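Local atomic coordinates of DNA topoisomerase 2-associated protein PAT1 (Saccharomyces cerevisiae, PDB entry 5LMG), a protein that activates mRNA decapping and represses translation, its C-terminal domain binding the decapping enzyme Dcp2 and the 5'-3' exonuclease Xrn1. Residues 59-62 against 63-66; 79-82 against 83-86. The protein carries 2 engineered substitutions. All blocks are in the same frame, centred on the assembly; numbering follows the deposited sequence.

Contact 1 (59-62 against 63-66); sequences YEEI and LDLE. With EDO (1,2-ethanediol), chain G; EDO (1,2-ethanediol), chain E.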
ATOM      1  N   TYR A  59     -14.442 -18.790  13.550  1.00 42.42           N
ATOM      2  CA  TYR A  59     -15.747 -18.745  12.869  1.00 41.64           C
ATOM      3  C   TYR A  59     -16.887 -19.142  13.821  1.00 45.91           C
ATOM      4  O   TYR A  59     -17.900 -18.445  13.879  1.00 44.85           O
ATOM      5  CB  TYR A  59     -15.739 -19.609  11.586  1.00 42.23           C
ATOM      6  CG  TYR A  59     -15.307 -18.828  10.362  1.00 42.88           C
ATOM      7  CD1 TYR A  59     -13.987 -18.412  10.203  1.00 44.45           C
ATOM      8  CD2 TYR A  59     -16.227 -18.475   9.375  1.00 42.35           C
ATOM      9  CE1 TYR A  59     -13.593 -17.659   9.100  1.00 45.55           C
ATOM     10  CE2 TYR A  59     -15.844 -17.721   8.266  1.00 41.82           C
ATOM     11  CZ  TYR A  59     -14.528 -17.296   8.143  1.00 49.51           C
ATOM     12  OH  TYR A  59     -14.134 -16.536   7.066  1.00 45.82           O
ATOM     13  N   GLU A  60     -16.693 -20.217  14.616  1.00 44.01           N
ATOM     14  CA  GLU A  60     -17.695 -20.687  15.587  1.00 44.40           C
ATOM     15  C   GLU A  60     -18.006 -19.598  16.610  1.00 46.64           C
ATOM     16  O   GLU A  60     -19.179 -19.317  16.856  1.00 45.52           O
ATOM     17  CB  GLU A  60     -17.224 -21.961  16.296  1.00 46.67           C
ATOM     18  CG  GLU A  60     -17.358 -23.221  15.454  1.00 60.31           C
ATOM     19  CD  GLU A  60     -16.681 -24.464  16.005  1.00 86.03           C
ATOM     20  OE1 GLU A  60     -15.915 -24.353  16.991  1.00 83.14           O
ATOM     21  OE2 GLU A  60     -16.897 -25.554  15.426  1.00 83.10           O
ATOM     22  N   GLU A  61     -16.961 -18.947  17.149  1.00 43.51           N
ATOM     23  CA  GLU A  61     -17.096 -17.875  18.136  1.00 43.61           C
ATOM     24  C   GLU A  61     -17.776 -16.631  17.558  1.00 47.30           C
ATOM     25  O   GLU A  61     -18.590 -16.019  18.252  1.00 46.63           O
ATOM     26  CB  GLU A  61     -15.754 -17.530  18.802  1.00 45.14           C
ATOM     27  CG  GLU A  61     -15.067 -18.688  19.521  1.00 53.15           C
ATOM     28  CD  GLU A  61     -15.749 -19.341  20.712  1.00 72.25           C
ATOM     29  OE1 GLU A  61     -16.850 -18.900  21.116  1.00 62.52           O
ATOM     30  OE2 GLU A  61     -15.164 -20.311  21.246  1.00 69.47           O
ATOM     31  N   ILE A  62     -17.486 -16.286  16.281  1.00 44.05           N
ATOM     32  CA  ILE A  62     -18.107 -15.136  15.610  1.00 42.71           C
ATOM     33  C   ILE A  62     -19.587 -15.429  15.374  1.00 45.39           C
ATOM     34  O   ILE A  62     -20.425 -14.584  15.686  1.00 44.36           O
ATOM     35  CB  ILE A  62     -17.340 -14.692  14.323  1.00 45.31           C
ATOM     36  CG1 ILE A  62     -15.970 -14.018  14.648  1.00 45.33           C
ATOM     37  CG2 ILE A  62     -18.201 -13.811  13.378  1.00 45.45           C
ATOM     38  CD1 ILE A  62     -16.004 -12.642  15.411  1.00 47.12           C
ATOM     39  N   LEU A  63     -19.908 -16.633  14.858  1.00 43.03           N
ATOM     40  CA  LEU A  63     -21.282 -17.064  14.607  1.00 43.48           C
ATOM     41  C   LEU A  63     -22.134 -16.997  15.877  1.00 48.34           C
ATOM     42  O   LEU A  63     -23.270 -16.536  15.804  1.00 48.15           O
ATOM     43  CB  LEU A  63     -21.344 -18.452  13.938  1.00 43.58           C
ATOM     44  CG  LEU A  63     -20.828 -18.553  12.475  1.00 47.21           C
ATOM     45  CD1 LEU A  63     -20.975 -19.959  11.951  1.00 48.15           C
ATOM     46  CD2 LEU A  63     -21.519 -17.559  11.535  1.00 46.62           C
ATOM     47  N   ASP A  64     -21.557 -17.369  17.043  1.00 45.98           N
ATOM     48  CA  ASP A  64     -22.225 -17.286  18.352  1.00 46.57           C
ATOM     49  C   ASP A  64     -22.470 -15.831  18.743  1.00 47.16           C
ATOM     50  O   ASP A  64     -23.581 -15.499  19.150  1.00 45.69           O
ATOM     51  CB  ASP A  64     -21.397 -17.989  19.453  1.00 50.30           C
ATOM     52  CG  ASP A  64     -21.510 -19.506  19.496  1.00 67.87           C
ATOM     53  OD1 ASP A  64     -22.425 -20.059  18.838  1.00 69.14           O
ATOM     54  OD2 ASP A  64     -20.689 -20.142  20.201  1.00 76.50           O
ATOM     55  N   LEU A  65     -21.446 -14.961  18.596  1.00 43.93           N
ATOM     56  CA  LEU A  65     -21.562 -13.535  18.929  1.00 43.58           C
ATOM     57  C   LEU A  65     -22.611 -12.860  18.054  1.00 46.84           C
ATOM     58  O   LEU A  65     -23.440 -12.107  18.569  1.00 46.71           O
ATOM     59  CB  LEU A  65     -20.214 -12.798  18.790  1.00 42.86           C
ATOM     60  CG  LEU A  65     -19.151 -13.060  19.857  1.00 48.22           C
ATOM     61  CD1 LEU A  65     -17.784 -12.539  19.401  1.00 48.12           C
ATOM     62  CD2 LEU A  65     -19.548 -12.481  21.212  1.00 49.85           C
ATOM     63  N   GLU A  66     -22.600 -13.171  16.743  1.00 42.97           N
ATOM     64  CA  GLU A  66     -23.523 -12.614  15.754  1.00 41.62           C
ATOM     65  C   GLU A  66     -24.950 -13.052  16.025  1.00 47.39           C
ATOM     66  O   GLU A  66     -25.848 -12.216  15.937  1.00 47.62           O
ATOM     67  CB  GLU A  66     -23.088 -12.968  14.332  1.00 42.09           C
ATOM     68  CG  GLU A  66     -21.882 -12.175  13.860  1.00 50.88           C
ATOM     69  CD  GLU A  66     -21.381 -12.496  12.463  1.00 66.57           C
ATOM     70  OE1 GLU A  66     -21.663 -13.610  11.960  1.00 61.89           O
ATOM     71  OE2 GLU A  66     -20.624 -11.667  11.907  1.00 58.89           O
TER
HETATM   72  C1  EDO G 803     -19.185 -21.137  23.675  1.00 86.71           C
HETATM   73  O1  EDO G 803     -20.014 -22.129  23.089  1.00 86.04           O
HETATM   74  C2  EDO G 803     -17.694 -21.526  23.497  1.00 87.24           C
HETATM   75  O2  EDO G 803     -16.869 -20.537  24.101  1.00 87.68           O
HETATM   76  C1  EDO E 801     -15.233 -27.609  18.951  1.00 97.86           C
HETATM   77  O1  EDO E 801     -14.460 -27.922  20.100  1.00 97.86           O
HETATM   78  C2  EDO E 801     -14.768 -28.486  17.763  1.00 97.91           C
HETATM   79  O2  EDO E 801     -15.546 -28.181  16.616  1.00 97.58           O
HETATM   80  O   HOH W   1     -21.170 -21.175  16.694  1.00 52.66           O

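Contact 2 (79-82 against 83-86); sequences AMWE and ALHI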
ATOM      1  N   ALA A  79     -13.991 -15.342  24.695  1.00 47.23           N
ATOM      2  CA  ALA A  79     -13.672 -16.604  24.025  1.00 47.44           C
ATOM      3  C   ALA A  79     -13.161 -16.373  22.598  1.00 51.79           C
ATOM      4  O   ALA A  79     -12.185 -17.012  22.203  1.00 51.70           O
ATOM      5  CB  ALA A  79     -14.882 -17.524  24.023  1.00 48.17           C
ATOM      6  N   MET A  80     -13.772 -15.413  21.852  1.00 47.84           N
ATOM      7  CA  MET A  80     -13.348 -15.078  20.487  1.00 46.64           C
ATOM      8  C   MET A  80     -11.943 -14.445  20.497  1.00 49.87           C
ATOM      9  O   MET A  80     -11.093 -14.852  19.690  1.00 47.29           O
ATOM     10  CB  MET A  80     -14.377 -14.161  19.799  1.00 48.19           C
ATOM     11  CG  MET A  80     -14.051 -13.853  18.332  1.00 50.76           C
ATOM     12  SD  MET A  80     -13.026 -12.371  18.108  1.00 54.15           S
ATOM     13  CE  MET A  80     -14.231 -11.084  18.404  1.00 50.22           C
ATOM     14  N   TRP A  81     -11.715 -13.444  21.395  1.00 47.42           N
ATOM     15  CA  TRP A  81     -10.424 -12.769  21.542  1.00 47.74           C
ATOM     16  C   TRP A  81      -9.324 -13.791  21.857  1.00 51.90           C
ATOM     17  O   TRP A  81      -8.288 -13.777  21.199  1.00 50.37           O
ATOM     18  CB  TRP A  81     -10.471 -11.642  22.608  1.00 47.10           C
ATOM     19  CG  TRP A  81      -9.117 -11.064  22.937  1.00 48.86           C
ATOM     20  CD1 TRP A  81      -8.387 -11.288  24.068  1.00 52.58           C
ATOM     21  CD2 TRP A  81      -8.294 -10.246  22.086  1.00 48.31           C
ATOM     22  NE1 TRP A  81      -7.181 -10.624  23.996  1.00 52.33           N
ATOM     23  CE2 TRP A  81      -7.094  -9.983  22.788  1.00 52.95           C
ATOM     24  CE3 TRP A  81      -8.458  -9.699  20.799  1.00 49.01           C
ATOM     25  CZ2 TRP A  81      -6.066  -9.194  22.251  1.00 51.82           C
ATOM     26  CZ3 TRP A  81      -7.450  -8.896  20.280  1.00 50.31           C
ATOM     27  CH2 TRP A  81      -6.269  -8.654  21.000  1.00 51.20           C
ATOM     28  N   GLU A  82      -9.587 -14.705  22.808  1.00 50.70           N
ATOM     29  CA  GLU A  82      -8.648 -15.762  23.203  1.00 52.31           C
ATOM     30  C   GLU A  82      -8.340 -16.740  22.056  1.00 57.30           C
ATOM     31  O   GLU A  82      -7.190 -17.158  21.918  1.00 57.37           O
ATOM     32  CB  GLU A  82      -9.142 -16.504  24.452  1.00 54.35           C
ATOM     33  CG  GLU A  82      -8.845 -15.762  25.745  1.00 67.01           C
ATOM     34  CD  GLU A  82      -9.164 -16.544  27.006  1.00 95.60           C
ATOM     35  OE1 GLU A  82      -8.432 -17.514  27.310  1.00 99.81           O
ATOM     36  OE2 GLU A  82     -10.133 -16.171  27.705  1.00 90.56           O
ATOM     37  N   ALA A  83      -9.343 -17.046  21.204  1.00 53.78           N
ATOM     38  CA  ALA A  83      -9.198 -17.933  20.036  1.00 53.56           C
ATOM     39  C   ALA A  83      -8.306 -17.342  18.913  1.00 56.61           C
ATOM     40  O   ALA A  83      -7.923 -18.071  17.998  1.00 56.49           O
ATOM     41  CB  ALA A  83     -10.569 -18.307  19.488  1.00 54.10           C
ATOM     42  N   LEU A  84      -7.952 -16.041  19.004  1.00 53.57           N
ATOM     43  CA  LEU A  84      -7.102 -15.336  18.033  1.00 52.83           C
ATOM     44  C   LEU A  84      -5.583 -15.478  18.278  1.00 59.49           C
ATOM     45  O   LEU A  84      -4.799 -15.283  17.343  1.00 59.03           O
ATOM     46  CB  LEU A  84      -7.481 -13.847  17.933  1.00 51.90           C
ATOM     47  CG  LEU A  84      -8.844 -13.462  17.355  1.00 55.26           C
ATOM     48  CD1 LEU A  84      -9.057 -11.966  17.467  1.00 55.24           C
ATOM     49  CD2 LEU A  84      -8.975 -13.870  15.894  1.00 53.64           C
ATOM     50  N   HIS A  85      -5.175 -15.784  19.534  1.00 58.77           N
ATOM     51  CA  HIS A  85      -3.781 -15.993  19.973  1.00 59.87           C
ATOM     52  C   HIS A  85      -2.838 -14.813  19.686  1.00 64.60           C
ATOM     53  O   HIS A  85      -1.700 -15.039  19.267  1.00 64.78           O
ATOM     54  CB  HIS A  85      -3.215 -17.306  19.378  1.00 61.14           C
ATOM     55  CG  HIS A  85      -3.895 -18.538  19.877  1.00 65.32           C
ATOM     56  ND1 HIS A  85      -5.162 -18.885  19.453  1.00 67.19           N
ATOM     57  CD2 HIS A  85      -3.449 -19.478  20.742  1.00 68.13           C
ATOM     58  CE1 HIS A  85      -5.454 -20.015  20.076  1.00 67.45           C
ATOM     59  NE2 HIS A  85      -4.452 -20.411  20.864  1.00 68.31           N
ATOM     60  N   ILE A  86      -3.305 -13.565  19.896  1.00 62.39           N
ATOM     61  CA  ILE A  86      -2.492 -12.365  19.653  1.00 63.33           C
ATOM     62  C   ILE A  86      -1.373 -12.224  20.710  1.00 71.00           C
ATOM     63  O   ILE A  86      -0.227 -11.950  20.340  1.00 70.49           O
ATOM     64  CB  ILE A  86      -3.371 -11.088  19.485  1.00 66.35           C
ATOM     65  CG1 ILE A  86      -3.749 -10.893  18.011  1.00 66.82           C
ATOM     66  CG2 ILE A  86      -2.699  -9.805  20.019  1.00 66.91           C
ATOM     67  CD1 ILE A  86      -5.118 -11.180  17.726  1.00 77.66           C
TER
HETATM   68  O   HOH W   2      -5.750 -12.849  21.293  1.00 63.03           O

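Contact 1 (59-62 against 63-66)
E66 leans back along its helix onto I62, one turn earlier, and its side chain can be followed atom by atom. CB starts 3.4 Å from I62 O, the same carbonyl oxygen that accepts the backbone N of E66 at 2.8 Å. CG, anti to the carbonyl carbon of E66 (chi1 -74°) and hence beside its backbone N, stays close to the same oxygen, E66 CG to I62 O being 3.4 Å. The chain then runs straight out (chi2 179°), carrying the carboxylate past the branch methyl of I62: E66 CD comes to 3.6 Å from I62 CG2, and both oxygens also touch that methyl. The methyl of I62 thus lies against the carboxylate of E66, whose OE2 forms a salt bridge with R111 of helix 103-114, which probably helps to keep E66 ionised. The backbone bond from E66 N to I62 O is one rung of the i to i+4 ladder of helix 48-70, the first helix of the modelled, largely helical chain, whose PAT1 family is grouped in the TPR clan; the carbonyls of Y59, E60 and E61 accept from L63, D64 and L65 in the same way. I62 also turns inward, its CD1 standing 4.4 Å from L65 CD1, and it reaches I108 and R111. The solvent side is acidic. There E60 O accepts, besides the N-H of D64, a hydrogen bond from a water oxygen 2.7 Å away, and that water also donates a weak bond to D64 OD1, tying backbone and carboxylate together across the turn. E61 bends at chi2 (-63°), which leaves its OE1 4.1 Å from D64 OD2, a pair of like charges likely to raise the pKa of one or both slightly. A 1,2-ethanediol, probably from the crystallisation liquor, gives a weak bond to E60 OE2, while a second lies beside the carboxylates of E61 and D64.

Contact 2 (79-82 against 83-86)
The imidazole of H85 carries E82 O over one face, 3.6 Å above the ring plane and displaced toward the rim, while A83 O lies at its edge, in plane, and takes a weak bond from H85 ND1 at 3.2 Å. The indole of W81 has a water over the centre of one face, 3.5 Å above the plane, and meets two aliphatic groups obliquely: I86 CG2 is 3.9 Å from W81 CH2, and L84 CD1 is 4.1 Å from W81 CE3. The motif is a helix end running into a type I beta turn, E82 to H85, as helix 78-82 gives way to loop. A83 N still reaches back to A79 O, L84 N takes the carbonyl of W81 from above its plane, and H85, with positive phi (56°), breaks the helical course. With CG anti to the W81 backbone N (chi1 171°), the ring end comes back toward I86 although the bond to CB points away, placing the six-membered ring against I86, with I124 of helix 118-130 touching both residues. Replacing W81 by an alanine would probably leave I86 CG2 and L84 CD1 without their aromatic neighbour and open a gap toward I124. L84 CD1 has a second neighbour in M80 SD, at 4.0 Å. The water over the indole spans the turn, donating to W81 O at 2.7 Å and accepting from I86 N at 2.9 Å.

Both contacts are local, one within a long helix and one where a short helix ends, and each has a buried side and an exposed one. Contact 1 keeps the complete i to i+4 ladder, and its outer side carries the carboxylates of E60, E61 and D64 beside the exposed L63; in contact 2 that ladder breaks down into a turn, where a bridging water and aromatic packing take over. They meet directly through M80, whose CG lies 3.7 Å from I62 CD1 and whose CB also touches E61 and L65. Inward, both lean on helix 103-114, contact 1 through I108 and R111, contact 2 through I112, whereas helix 118-130 is reached by contact 2 through W81 and I86.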